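Local coordinates for inactive glucansucrase (Lactobacillus reuteri, PDB 5JBD), which is an inactive member of glycosyl hydrolase family 70, a large single-chain protein built around a beta/alpha barrel and carrying a calcium ion, at residues Q501-L506 with L511-Y516; G595-T600 with G614-V619; S343-T348 with V371-D376. All blocks are in the same frame, centred on the assembly; numbering follows the deposited sequence.

Interaction 1. Residues Q501-L506 with L511-Y516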
ATOM      1  N   GLN A 501     -24.843  23.859   5.995  1.00 20.63           N
ATOM      2  CA  GLN A 501     -24.522  23.167   7.233  1.00 20.83           C
ATOM      3  C   GLN A 501     -24.109  24.168   8.294  1.00 21.53           C
ATOM      4  O   GLN A 501     -23.321  25.082   8.018  1.00 20.81           O
ATOM      5  CB  GLN A 501     -23.367  22.177   7.046  1.00 20.94           C
ATOM      6  CG  GLN A 501     -23.012  21.415   8.324  1.00 20.46           C
ATOM      7  CD  GLN A 501     -21.975  20.333   8.102  1.00 20.18           C
ATOM      8  OE1 GLN A 501     -21.327  20.296   7.061  1.00 19.47           O
ATOM      9  NE2 GLN A 501     -21.818  19.442   9.074  1.00 20.84           N
ATOM     10  N   THR A 502     -24.604  23.947   9.508  1.00 21.84           N
ATOM     11  CA  THR A 502     -24.192  24.695  10.693  1.00 23.13           C
ATOM     12  C   THR A 502     -23.891  23.709  11.811  1.00 22.35           C
ATOM     13  O   THR A 502     -24.696  22.830  12.103  1.00 22.81           O
ATOM     14  CB  THR A 502     -25.302  25.681  11.144  1.00 24.29           C
ATOM     15  OG1 THR A 502     -25.639  26.555  10.058  1.00 23.31           O
ATOM     16  CG2 THR A 502     -24.857  26.523  12.356  1.00 26.67           C
ATOM     17  N   MET A 503     -22.716  23.838  12.408  1.00 22.11           N
ATOM     18  CA  MET A 503     -22.325  23.037  13.560  1.00 23.05           C
ATOM     19  C   MET A 503     -22.165  23.973  14.745  1.00 23.97           C
ATOM     20  O   MET A 503     -21.384  24.928  14.685  1.00 23.64           O
ATOM     21  CB  MET A 503     -21.005  22.329  13.322  1.00 24.54           C
ATOM     22  CG  MET A 503     -21.029  21.287  12.220  1.00 24.81           C
ATOM     23  SD  MET A 503     -19.475  20.362  12.095  1.00 27.28           S
ATOM     24  CE  MET A 503     -19.587  19.295  13.513  1.00 28.85           C
ATOM     25  N   THR A 504     -22.855  23.655  15.830  1.00 22.40           N
ATOM     26  CA  THR A 504     -22.991  24.549  16.978  1.00 24.10           C
ATOM     27  C   THR A 504     -22.837  23.773  18.290  1.00 23.41           C
ATOM     28  O   THR A 504     -23.497  22.757  18.466  1.00 23.16           O
ATOM     29  CB  THR A 504     -24.388  25.182  16.926  1.00 25.10           C
ATOM     30  OG1 THR A 504     -24.539  25.910  15.705  1.00 27.19           O
ATOM     31  CG2 THR A 504     -24.621  26.135  18.080  1.00 27.19           C
ATOM     32  N   LYS A 505     -21.963  24.233  19.186  1.00 23.09           N
ATOM     33  CA  LYS A 505     -21.839  23.622  20.513  1.00 23.81           C
ATOM     34  C   LYS A 505     -23.042  23.995  21.374  1.00 23.84           C
ATOM     35  O   LYS A 505     -23.386  25.180  21.483  1.00 21.53           O
ATOM     36  CB  LYS A 505     -20.563  24.054  21.224  1.00 24.49           C
ATOM     37  CG  LYS A 505     -19.304  23.426  20.652  1.00 24.92           C
ATOM     38  CD  LYS A 505     -18.073  23.937  21.380  1.00 26.64           C
ATOM     39  CE  LYS A 505     -17.975  23.377  22.785  1.00 27.46           C
ATOM     40  NZ  LYS A 505     -16.684  23.713  23.443  1.00 28.22           N
ATOM     41  N   LEU A 506     -23.680  22.980  21.947  1.00 23.55           N
ATOM     42  CA  LEU A 506     -24.836  23.148  22.839  1.00 25.16           C
ATOM     43  C   LEU A 506     -24.413  23.232  24.302  1.00 25.00           C
ATOM     44  O   LEU A 506     -25.087  23.854  25.109  1.00 25.84           O
ATOM     45  CB  LEU A 506     -25.843  22.013  22.634  1.00 26.42           C
ATOM     46  CG  LEU A 506     -26.393  21.876  21.209  1.00 27.87           C
ATOM     47  CD1 LEU A 506     -27.177  20.579  21.086  1.00 28.38           C
ATOM     48  CD2 LEU A 506     -27.240  23.076  20.776  1.00 29.15           C
ATOM     49  N   LEU A 511     -22.425  18.862  20.555  1.00 23.23           N
ATOM     50  CA  LEU A 511     -22.791  19.730  19.445  1.00 22.57           C
ATOM     51  C   LEU A 511     -23.946  19.202  18.615  1.00 22.13           C
ATOM     52  O   LEU A 511     -24.276  18.008  18.673  1.00 22.84           O
ATOM     53  CB  LEU A 511     -21.568  20.027  18.588  1.00 24.37           C
ATOM     54  CG  LEU A 511     -20.953  18.980  17.662  1.00 25.88           C
ATOM     55  CD1 LEU A 511     -21.816  18.685  16.436  1.00 24.89           C
ATOM     56  CD2 LEU A 511     -19.587  19.484  17.215  1.00 26.47           C
ATOM     57  N   ALA A 512     -24.546  20.119  17.855  1.00 20.45           N
ATOM     58  CA  ALA A 512     -25.577  19.834  16.857  1.00 19.31           C
ATOM     59  C   ALA A 512     -25.026  20.197  15.486  1.00 20.03           C
ATOM     60  O   ALA A 512     -24.515  21.320  15.285  1.00 20.25           O
ATOM     61  CB  ALA A 512     -26.843  20.627  17.156  1.00 19.70           C
ATOM     62  N   SER A 513     -25.050  19.224  14.576  1.00 20.12           N
ATOM     63  CA  SER A 513     -24.669  19.418  13.174  1.00 19.63           C
ATOM     64  C   SER A 513     -25.942  19.299  12.355  1.00 20.46           C
ATOM     65  O   SER A 513     -26.573  18.247  12.354  1.00 21.13           O
ATOM     66  CB  SER A 513     -23.652  18.373  12.734  1.00 18.83           C
ATOM     67  OG  SER A 513     -23.214  18.644  11.418  1.00 18.16           O
ATOM     68  N   VAL A 514     -26.327  20.405  11.713  1.00 20.36           N
ATOM     69  CA  VAL A 514     -27.612  20.525  11.040  1.00 21.75           C
ATOM     70  C   VAL A 514     -27.384  20.749   9.551  1.00 22.40           C
ATOM     71  O   VAL A 514     -26.573  21.609   9.183  1.00 22.20           O
ATOM     72  CB  VAL A 514     -28.436  21.700  11.611  1.00 22.09           C
ATOM     73  CG1 VAL A 514     -29.673  21.979  10.763  1.00 23.17           C
ATOM     74  CG2 VAL A 514     -28.869  21.385  13.052  1.00 22.65           C
ATOM     75  N   ARG A 515     -28.108  20.001   8.721  1.00 21.40           N
ATOM     76  CA  ARG A 515     -28.213  20.288   7.287  1.00 21.33           C
ATOM     77  C   ARG A 515     -29.600  20.836   6.986  1.00 21.23           C
ATOM     78  O   ARG A 515     -30.596  20.308   7.479  1.00 22.18           O
ATOM     79  CB  ARG A 515     -27.901  19.030   6.460  1.00 20.86           C
ATOM     80  CG  ARG A 515     -26.487  18.472   6.670  1.00 20.50           C
ATOM     81  CD  ARG A 515     -25.389  19.454   6.256  1.00 20.28           C
ATOM     82  NE  ARG A 515     -25.443  19.772   4.825  1.00 20.50           N
ATOM     83  CZ  ARG A 515     -24.993  18.989   3.839  1.00 20.93           C
ATOM     84  NH1 ARG A 515     -24.434  17.812   4.100  1.00 20.59           N
ATOM     85  NH2 ARG A 515     -25.110  19.390   2.565  1.00 20.19           N
ATOM     86  N   TYR A 516     -29.669  21.914   6.209  1.00 21.21           N
ATOM     87  CA  TYR A 516     -30.939  22.650   6.054  1.00 22.91           C
ATOM     88  C   TYR A 516     -31.863  22.090   4.975  1.00 23.60           C
ATOM     89  O   TYR A 516     -33.043  22.437   4.960  1.00 23.81           O
ATOM     90  CB  TYR A 516     -30.684  24.153   5.822  1.00 22.85           C
ATOM     91  CG  TYR A 516     -30.016  24.804   7.006  1.00 22.89           C
ATOM     92  CD1 TYR A 516     -30.707  24.974   8.206  1.00 23.80           C
ATOM     93  CD2 TYR A 516     -28.702  25.229   6.948  1.00 22.81           C
ATOM     94  CE1 TYR A 516     -30.099  25.527   9.326  1.00 23.79           C
ATOM     95  CE2 TYR A 516     -28.092  25.825   8.054  1.00 22.61           C
ATOM     96  CZ  TYR A 516     -28.797  25.964   9.239  1.00 23.88           C
ATOM     97  OH  TYR A 516     -28.207  26.540  10.346  1.00 25.07           O
TER

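Interaction 2. Residues G595-T600 with G614-V619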
ATOM      1  N   GLY A 595     -38.783  27.108  13.874  1.00 30.91           N
ATOM      2  CA  GLY A 595     -37.955  26.003  13.401  1.00 30.30           C
ATOM      3  C   GLY A 595     -37.012  25.437  14.451  1.00 29.96           C
ATOM      4  O   GLY A 595     -36.040  24.797  14.097  1.00 28.03           O
ATOM      5  N   ILE A 596     -37.307  25.661  15.739  1.00 30.37           N
ATOM      6  CA  ILE A 596     -36.488  25.136  16.839  1.00 30.28           C
ATOM      7  C   ILE A 596     -37.024  23.786  17.296  1.00 29.59           C
ATOM      8  O   ILE A 596     -38.214  23.658  17.559  1.00 31.31           O
ATOM      9  CB  ILE A 596     -36.461  26.099  18.053  1.00 29.95           C
ATOM     10  CG1 ILE A 596     -35.970  27.483  17.629  1.00 31.12           C
ATOM     11  CG2 ILE A 596     -35.585  25.536  19.168  1.00 31.13           C
ATOM     12  CD1 ILE A 596     -34.616  27.498  16.933  1.00 32.00           C
ATOM     13  N   LEU A 597     -36.142  22.793  17.394  1.00 30.04           N
ATOM     14  CA  LEU A 597     -36.486  21.475  17.923  1.00 31.08           C
ATOM     15  C   LEU A 597     -35.921  21.292  19.340  1.00 30.89           C
ATOM     16  O   LEU A 597     -34.722  21.451  19.557  1.00 30.75           O
ATOM     17  CB  LEU A 597     -35.950  20.374  16.997  1.00 30.99           C
ATOM     18  CG  LEU A 597     -36.529  18.980  17.234  1.00 31.32           C
ATOM     19  CD1 LEU A 597     -37.983  18.931  16.793  1.00 32.76           C
ATOM     20  CD2 LEU A 597     -35.710  17.918  16.516  1.00 33.45           C
ATOM     21  N   LYS A 598     -36.791  20.924  20.277  1.00 33.00           N
ATOM     22  CA  LYS A 598     -36.448  20.748  21.696  1.00 34.86           C
ATOM     23  C   LYS A 598     -36.199  19.278  21.980  1.00 32.27           C
ATOM     24  O   LYS A 598     -37.090  18.463  21.790  1.00 32.93           O
ATOM     25  CB  LYS A 598     -37.633  21.225  22.592  1.00 38.86           C
ATOM     26  CG  LYS A 598     -37.556  22.682  23.075  1.00 47.55           C
ATOM     27  CD  LYS A 598     -36.848  22.763  24.434  1.00 56.40           C
ATOM     28  CE  LYS A 598     -35.759  23.815  24.455  1.00 57.31           C
ATOM     29  NZ  LYS A 598     -34.917  23.727  25.674  1.00 61.05           N
ATOM     30  N   VAL A 599     -35.016  18.942  22.477  1.00 29.10           N
ATOM     31  CA  VAL A 599     -34.621  17.544  22.633  1.00 29.94           C
ATOM     32  C   VAL A 599     -34.033  17.335  24.028  1.00 29.18           C
ATOM     33  O   VAL A 599     -33.338  18.213  24.547  1.00 28.93           O
ATOM     34  CB  VAL A 599     -33.564  17.148  21.549  1.00 29.36           C
ATOM     35  CG1 VAL A 599     -33.167  15.685  21.680  1.00 29.81           C
ATOM     36  CG2 VAL A 599     -34.099  17.409  20.139  1.00 29.99           C
ATOM     37  N   THR A 600     -34.285  16.161  24.605  1.00 29.07           N
ATOM     38  CA  THR A 600     -33.664  15.750  25.867  1.00 29.35           C
ATOM     39  C   THR A 600     -32.484  14.804  25.659  1.00 29.57           C
ATOM     40  O   THR A 600     -32.601  13.811  24.936  1.00 29.38           O
ATOM     41  CB  THR A 600     -34.694  15.064  26.794  1.00 31.87           C
ATOM     42  OG1 THR A 600     -35.806  15.930  26.967  1.00 30.22           O
ATOM     43  CG2 THR A 600     -34.097  14.747  28.160  1.00 32.09           C
ATOM     44  N   GLY A 614     -27.727  11.276  18.735  1.00 23.02           N
ATOM     45  CA  GLY A 614     -29.115  11.407  18.291  1.00 23.21           C
ATOM     46  C   GLY A 614     -29.182  11.894  16.852  1.00 22.75           C
ATOM     47  O   GLY A 614     -28.394  12.748  16.463  1.00 24.00           O
ATOM     48  N   VAL A 615     -30.132  11.381  16.072  1.00 22.33           N
ATOM     49  CA  VAL A 615     -30.334  11.835  14.695  1.00 23.06           C
ATOM     50  C   VAL A 615     -31.820  12.021  14.375  1.00 23.49           C
ATOM     51  O   VAL A 615     -32.638  11.102  14.631  1.00 24.37           O
ATOM     52  CB  VAL A 615     -29.695  10.853  13.689  1.00 23.32           C
ATOM     53  CG1 VAL A 615     -29.800  11.413  12.264  1.00 25.00           C
ATOM     54  CG2 VAL A 615     -28.247  10.591  14.068  1.00 22.00           C
ATOM     55  N   TRP A 616     -32.156  13.184  13.808  1.00 22.64           N
ATOM     56  CA  TRP A 616     -33.545  13.557  13.470  1.00 24.30           C
ATOM     57  C   TRP A 616     -33.676  13.877  11.992  1.00 24.79           C
ATOM     58  O   TRP A 616     -32.835  14.601  11.445  1.00 24.94           O
ATOM     59  CB  TRP A 616     -33.994  14.785  14.281  1.00 25.75           C
ATOM     60  CG  TRP A 616     -34.000  14.497  15.754  1.00 26.77           C
ATOM     61  CD1 TRP A 616     -32.974  14.663  16.623  1.00 26.92           C
ATOM     62  CD2 TRP A 616     -35.069  13.917  16.499  1.00 28.85           C
ATOM     63  NE1 TRP A 616     -33.339  14.245  17.880  1.00 28.46           N
ATOM     64  CE2 TRP A 616     -34.625  13.779  17.831  1.00 28.38           C
ATOM     65  CE3 TRP A 616     -36.370  13.496  16.168  1.00 30.63           C
ATOM     66  CZ2 TRP A 616     -35.431  13.242  18.840  1.00 29.86           C
ATOM     67  CZ3 TRP A 616     -37.178  12.961  17.179  1.00 30.95           C
ATOM     68  CH2 TRP A 616     -36.697  12.833  18.496  1.00 30.03           C
ATOM     69  N   VAL A 617     -34.732  13.360  11.360  1.00 24.16           N
ATOM     70  CA  VAL A 617     -35.047  13.666   9.954  1.00 25.00           C
ATOM     71  C   VAL A 617     -36.532  13.971   9.766  1.00 24.69           C
ATOM     72  O   VAL A 617     -37.357  13.487  10.536  1.00 25.13           O
ATOM     73  CB  VAL A 617     -34.641  12.516   8.988  1.00 24.76           C
ATOM     74  CG1 VAL A 617     -33.135  12.317   9.011  1.00 24.91           C
ATOM     75  CG2 VAL A 617     -35.363  11.213   9.304  1.00 25.38           C
ATOM     76  N   PRO A 618     -36.879  14.753   8.735  1.00 24.52           N
ATOM     77  CA  PRO A 618     -38.301  15.001   8.484  1.00 26.34           C
ATOM     78  C   PRO A 618     -39.149  13.733   8.283  1.00 27.26           C
ATOM     79  O   PRO A 618     -38.688  12.760   7.694  1.00 27.77           O
ATOM     80  CB  PRO A 618     -38.291  15.843   7.198  1.00 25.14           C
ATOM     81  CG  PRO A 618     -36.953  16.525   7.208  1.00 24.68           C
ATOM     82  CD  PRO A 618     -36.015  15.533   7.824  1.00 24.53           C
ATOM     83  N   VAL A 619     -40.370  13.763   8.806  1.00 30.33           N
ATOM     84  CA  VAL A 619     -41.392  12.760   8.508  1.00 30.56           C
ATOM     85  C   VAL A 619     -41.758  12.927   7.026  1.00 31.24           C
ATOM     86  O   VAL A 619     -42.021  14.045   6.591  1.00 30.95           O
ATOM     87  CB  VAL A 619     -42.664  12.981   9.374  1.00 32.45           C
ATOM     88  CG1 VAL A 619     -43.821  12.098   8.901  1.00 32.43           C
ATOM     89  CG2 VAL A 619     -42.370  12.718  10.852  1.00 33.02           C
TER

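Interaction 3. Residues S343-T348 with V371-D376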
ATOM      1  N   SER A 343      -7.379  13.731   5.621  1.00 21.41           N
ATOM      2  CA  SER A 343      -6.917  12.924   6.744  1.00 22.04           C
ATOM      3  C   SER A 343      -7.108  13.637   8.083  1.00 22.08           C
ATOM      4  O   SER A 343      -7.296  12.980   9.114  1.00 21.83           O
ATOM      5  CB  SER A 343      -5.451  12.489   6.551  1.00 22.11           C
ATOM      6  OG  SER A 343      -4.544  13.565   6.613  1.00 22.81           O
ATOM      7  N   GLY A 344      -7.040  14.977   8.068  1.00 21.19           N
ATOM      8  CA  GLY A 344      -7.303  15.786   9.239  1.00 22.96           C
ATOM      9  C   GLY A 344      -8.613  15.442   9.923  1.00 23.03           C
ATOM     10  O   GLY A 344      -8.657  15.338  11.141  1.00 22.16           O
ATOM     11  N   GLU A 345      -9.660  15.229   9.120  1.00 22.46           N
ATOM     12  CA  GLU A 345     -10.971  14.864   9.644  1.00 22.97           C
ATOM     13  C   GLU A 345     -10.940  13.519  10.358  1.00 23.07           C
ATOM     14  O   GLU A 345     -11.577  13.359  11.401  1.00 20.75           O
ATOM     15  CB  GLU A 345     -12.037  14.857   8.529  1.00 22.77           C
ATOM     16  CG  GLU A 345     -13.432  14.377   8.928  1.00 24.21           C
ATOM     17  CD  GLU A 345     -14.194  15.352   9.836  1.00 27.42           C
ATOM     18  OE1 GLU A 345     -13.779  16.518   9.958  1.00 28.54           O
ATOM     19  OE2 GLU A 345     -15.210  14.944  10.452  1.00 25.28           O
ATOM     20  N   PHE A 346     -10.216  12.558   9.783  1.00 21.95           N
ATOM     21  CA  PHE A 346     -10.054  11.249  10.426  1.00 22.76           C
ATOM     22  C   PHE A 346      -9.398  11.343  11.810  1.00 22.11           C
ATOM     23  O   PHE A 346      -9.915  10.782  12.781  1.00 20.67           O
ATOM     24  CB  PHE A 346      -9.255  10.291   9.524  1.00 23.21           C
ATOM     25  CG  PHE A 346      -8.716   9.095  10.254  1.00 23.43           C
ATOM     26  CD1 PHE A 346      -9.548   8.029  10.572  1.00 24.34           C
ATOM     27  CD2 PHE A 346      -7.385   9.052  10.653  1.00 23.64           C
ATOM     28  CE1 PHE A 346      -9.051   6.921  11.261  1.00 24.51           C
ATOM     29  CE2 PHE A 346      -6.887   7.956  11.347  1.00 24.82           C
ATOM     30  CZ  PHE A 346      -7.721   6.901  11.658  1.00 24.46           C
ATOM     31  N   TYR A 347      -8.278  12.065  11.899  1.00 22.33           N
ATOM     32  CA  TYR A 347      -7.595  12.228  13.178  1.00 23.22           C
ATOM     33  C   TYR A 347      -8.469  12.983  14.185  1.00 23.30           C
ATOM     34  O   TYR A 347      -8.499  12.629  15.356  1.00 23.26           O
ATOM     35  CB  TYR A 347      -6.210  12.866  13.025  1.00 23.80           C
ATOM     36  CG  TYR A 347      -5.252  11.935  12.316  1.00 24.70           C
ATOM     37  CD1 TYR A 347      -4.818  10.744  12.920  1.00 26.30           C
ATOM     38  CD2 TYR A 347      -4.830  12.199  11.006  1.00 26.61           C
ATOM     39  CE1 TYR A 347      -3.972   9.861  12.247  1.00 26.28           C
ATOM     40  CE2 TYR A 347      -3.985  11.330  10.330  1.00 26.72           C
ATOM     41  CZ  TYR A 347      -3.559  10.162  10.952  1.00 27.29           C
ATOM     42  OH  TYR A 347      -2.726   9.315  10.265  1.00 25.52           O
ATOM     43  N   THR A 348      -9.220  13.973  13.715  1.00 22.76           N
ATOM     44  CA  THR A 348     -10.137  14.707  14.580  1.00 22.62           C
ATOM     45  C   THR A 348     -11.242  13.797  15.132  1.00 22.14           C
ATOM     46  O   THR A 348     -11.516  13.797  16.342  1.00 23.26           O
ATOM     47  CB  THR A 348     -10.727  15.922  13.839  1.00 22.01           C
ATOM     48  OG1 THR A 348      -9.668  16.855  13.563  1.00 22.13           O
ATOM     49  CG2 THR A 348     -11.796  16.615  14.668  1.00 22.30           C
ATOM     50  N   VAL A 371     -12.196  21.526   5.659  1.00 20.52           N
ATOM     51  CA  VAL A 371     -13.358  22.428   5.635  1.00 20.47           C
ATOM     52  C   VAL A 371     -13.834  22.822   7.052  1.00 22.01           C
ATOM     53  O   VAL A 371     -14.123  21.954   7.893  1.00 21.32           O
ATOM     54  CB  VAL A 371     -14.551  21.768   4.906  1.00 20.42           C
ATOM     55  CG1 VAL A 371     -15.644  22.792   4.612  1.00 20.37           C
ATOM     56  CG2 VAL A 371     -14.079  21.076   3.615  1.00 21.06           C
ATOM     57  N   ASN A 372     -13.938  24.135   7.297  1.00 21.05           N
ATOM     58  CA  ASN A 372     -14.564  24.664   8.514  1.00 21.68           C
ATOM     59  C   ASN A 372     -16.070  24.589   8.323  1.00 20.49           C
ATOM     60  O   ASN A 372     -16.579  25.086   7.325  1.00 21.38           O
ATOM     61  CB  ASN A 372     -14.118  26.107   8.761  1.00 22.84           C
ATOM     62  CG  ASN A 372     -14.751  26.709  10.005  1.00 24.25           C
ATOM     63  OD1 ASN A 372     -15.962  26.904  10.062  1.00 23.34           O
ATOM     64  ND2 ASN A 372     -13.943  27.006  10.993  1.00 25.19           N
ATOM     65  N   ARG A 373     -16.777  23.950   9.253  1.00 18.97           N
ATOM     66  CA  ARG A 373     -18.207  23.700   9.077  1.00 19.45           C
ATOM     67  C   ARG A 373     -19.070  24.419  10.137  1.00 20.50           C
ATOM     68  O   ARG A 373     -20.185  24.001  10.423  1.00 21.18           O
ATOM     69  CB  ARG A 373     -18.485  22.193   9.051  1.00 20.09           C
ATOM     70  CG  ARG A 373     -17.867  21.493   7.851  1.00 20.56           C
ATOM     71  CD  ARG A 373     -18.207  19.997   7.789  1.00 20.51           C
ATOM     72  NE  ARG A 373     -17.723  19.408   6.530  1.00 20.53           N
ATOM     73  CZ  ARG A 373     -16.498  18.911   6.329  1.00 19.84           C
ATOM     74  NH1 ARG A 373     -15.589  18.885   7.307  1.00 19.79           N
ATOM     75  NH2 ARG A 373     -16.170  18.440   5.133  1.00 20.12           N
ATOM     76  N   GLN A 374     -18.554  25.505  10.704  1.00 22.76           N
ATOM     77  CA  GLN A 374     -19.332  26.328  11.633  1.00 24.95           C
ATOM     78  C   GLN A 374     -20.625  26.788  10.968  1.00 23.28           C
ATOM     79  O   GLN A 374     -21.697  26.635  11.527  1.00 21.33           O
ATOM     80  CB  GLN A 374     -18.533  27.540  12.117  1.00 29.46           C
ATOM     81  CG  GLN A 374     -19.215  28.310  13.247  1.00 36.09           C
ATOM     82  CD  GLN A 374     -18.950  27.702  14.593  1.00 41.32           C
ATOM     83  OE1 GLN A 374     -17.794  27.578  14.998  1.00 48.78           O
ATOM     84  NE2 GLN A 374     -20.019  27.347  15.320  1.00 42.28           N
ATOM     85  N   ASN A 375     -20.503  27.360   9.776  1.00 22.91           N
ATOM     86  CA  ASN A 375     -21.656  27.840   9.036  1.00 22.81           C
ATOM     87  C   ASN A 375     -21.287  27.859   7.549  1.00 21.51           C
ATOM     88  O   ASN A 375     -20.928  28.893   6.970  1.00 18.77           O
ATOM     89  CB  ASN A 375     -22.090  29.215   9.557  1.00 23.35           C
ATOM     90  CG  ASN A 375     -23.512  29.578   9.164  1.00 23.95           C
ATOM     91  OD1 ASN A 375     -24.410  28.732   9.122  1.00 23.48           O
ATOM     92  ND2 ASN A 375     -23.728  30.860   8.906  1.00 25.61           N
ATOM     93  N   ASP A 376     -21.362  26.669   6.957  1.00 21.81           N
ATOM     94  CA  ASP A 376     -20.909  26.419   5.584  1.00 20.52           C
ATOM     95  C   ASP A 376     -22.124  26.559   4.681  1.00 21.03           C
ATOM     96  O   ASP A 376     -22.938  25.631   4.599  1.00 19.54           O
ATOM     97  CB  ASP A 376     -20.292  25.019   5.511  1.00 20.86           C
ATOM     98  CG  ASP A 376     -19.767  24.646   4.130  1.00 21.10           C
ATOM     99  OD1 ASP A 376     -19.982  25.393   3.130  1.00 21.11           O
ATOM    100  OD2 ASP A 376     -19.143  23.541   4.043  1.00 21.23           O
TER

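Interaction 1. Residues Q501-L506 with L511-Y516
Gln-501 sends CG away from its own backbone N (chi1 -179°), and its extended chain carries the amide past Arg-515 to Ser-513. NE2 donates to Ser-513 OG over 2.8 Å, and the hydroxyl lies close to the amide plane. The amide is gripped beyond this pair: NE2 also bonds to Asn-456 OD1, and OE1 accepts from Lys-457 N. These bonds fix which way round the amide sits. The Arg-515 chain is bent, and its CD packs 3.5 Å from Gln-501 CB. Its guanidinium turns to the backbone oxygens of Gly-499 and Ser-455. On the same face the methyl CE of Met-503 lies 3.7 Å from Leu-511 CD2, and CD1 is as near. Helix 364-367 covers this pair.

Tyr-516, just past the strand, slants back to Thr-502 on the other face. Its OH is 2.6 Å from Thr-502 OG1, which lies at the ring edge and also pairs with Asn-375 OD1. Further along, Leu-506 CD1 rests 3.9 Å from Ala-512 CB, beside strand 550-555.

Hydrogen-bonded pairs, Thr-502 with Val-514 and Thr-504 with Ala-512, alternate with non-hydrogen-bonded ones, Gln-501 with Arg-515, Met-503 with Ser-513 and Lys-505 with Leu-511. Ala-512 N to Thr-504 O is 2.9 Å. The two strands, joined by a short turn, form a beta hairpin. It sits in an antiparallel sheet consistent with the beta-sandwich C domain of this family.

Interaction 2. Residues G595-T600 with G614-V619
Leu-597 and Val-599 of strand 596-605 meet Trp-616 of strand 612-618 across the inside of a beta sandwich. The two strands belong to different sheets and are not hydrogen-bonded to each other. The CA atoms of Leu-597 and Trp-616 are 9.5 Å apart, a sheet-to-sheet spacing filled by side chains.

Strand 596-605 pairs with strand 550-555, and just before it Gly-595 bonds through its backbone to Met-556. Ile-596 packs on Ala-553 and Asn-555 of that neighbouring strand. Leu-597 comes next and points inward. Its CD2 methyl sits over one face of the indole, offset toward the rim, and its distance to Trp-616 CG is 3.9 Å. This is a CH-pi contact, with CD2 18° off the normal of the five-membered ring. Leucine and indole run nearly perpendicular. Lys-598 is exposed, and its NZ bonds to Ser-551 OG.

Val-599 turns inward again and also touches Val-552 and Leu-540. Its approach to the indole is oblique, and the two side chains pass one another, pointing opposite ways. Asn-585, from a loop, packs against both Val-599 and Trp-616.

In Trp-616 a chi2 of 90° sets the ring with one face to Leu-597 CD2. Both methyls of Val-599 come to the indole nitrogen: CG2 lies 4.0 Å from Trp-616 NE1, and CG1 lies 4.1 Å from the same atom.

Interaction 3. Residues S343-T348 with V371-D376
At the junction of the beta/alpha barrel and the neighbouring antiparallel sheet, Glu-345 meets Arg-373. Glu-345 is on helix 343-354, which follows barrel strand 340-341. Arg-373 is in the loop that leads to strand 375-376, a short strand at the edge of the neighbouring sheet.

The two backbones stay well apart, with 8.9 Å between the CA atoms of Glu-345 and Val-371. Only the two charged ends meet. Glu-345 bends at chi2 (71°), which turns its carboxylate toward the arginine. The Arg-373 chain runs extended from CG to NE. Glu-345 OE1 lies 4.0 Å from Arg-373 NH1, a long salt bridge without a hydrogen bond. The carboxylate and guanidinium planes are turned 74° apart, so the groups do not form a flat two-pronged pair.

Other partners hold the guanidinium. NE donates to Lys-457 O, NH1 bonds to Ser-369 OG, and NH2 has a weak bond to Asp-458 O. These three residues supply the buried group with oxygen acceptors. Val-371 CB lies under one face, 3.6 Å from the plane of the Arg-373 guanidinium. The nearby carboxylate of Glu-345 probably helps to balance the charge.

The loop also has internal order. Asn-372 OD1 accepts from Gln-374 N at 3.0 Å, which makes an Asx turn. Gln-374 and, further on, Asp-376 pair through their backbones with Met-503 and Gln-501.

In the helix, Thr-348 N bonds to Gly-344 O, the regular helical pattern. The whole is a buried, long ion pair between a barrel helix and an edge loop, at the junction of the barrel and a domain consistent with the family's C domain.

Overall arrangement
Interactions 2 and 3 are made by buried residues alone. Interaction 1 is mostly buried but includes partly exposed residues, among them Lys-505 and Leu-506 near the turn. The chemistry differs. Interaction 1 is neighbouring strands within one sheet, held mainly by backbone bonds, with the largest buried surface. Interaction 2 is purely apolar and lies between two sheets of the sandwich. Interaction 3 is a sparse ionic contact between a barrel helix and a loop, nearest of the three to the centre of the chain. Interactions 1 and 3 touch, since strand 375-376 extends the sheet beside strand 501-505. Interactions 1 and 2 do not touch, although strands 510-515 and 612-618 both flank strand 537-542.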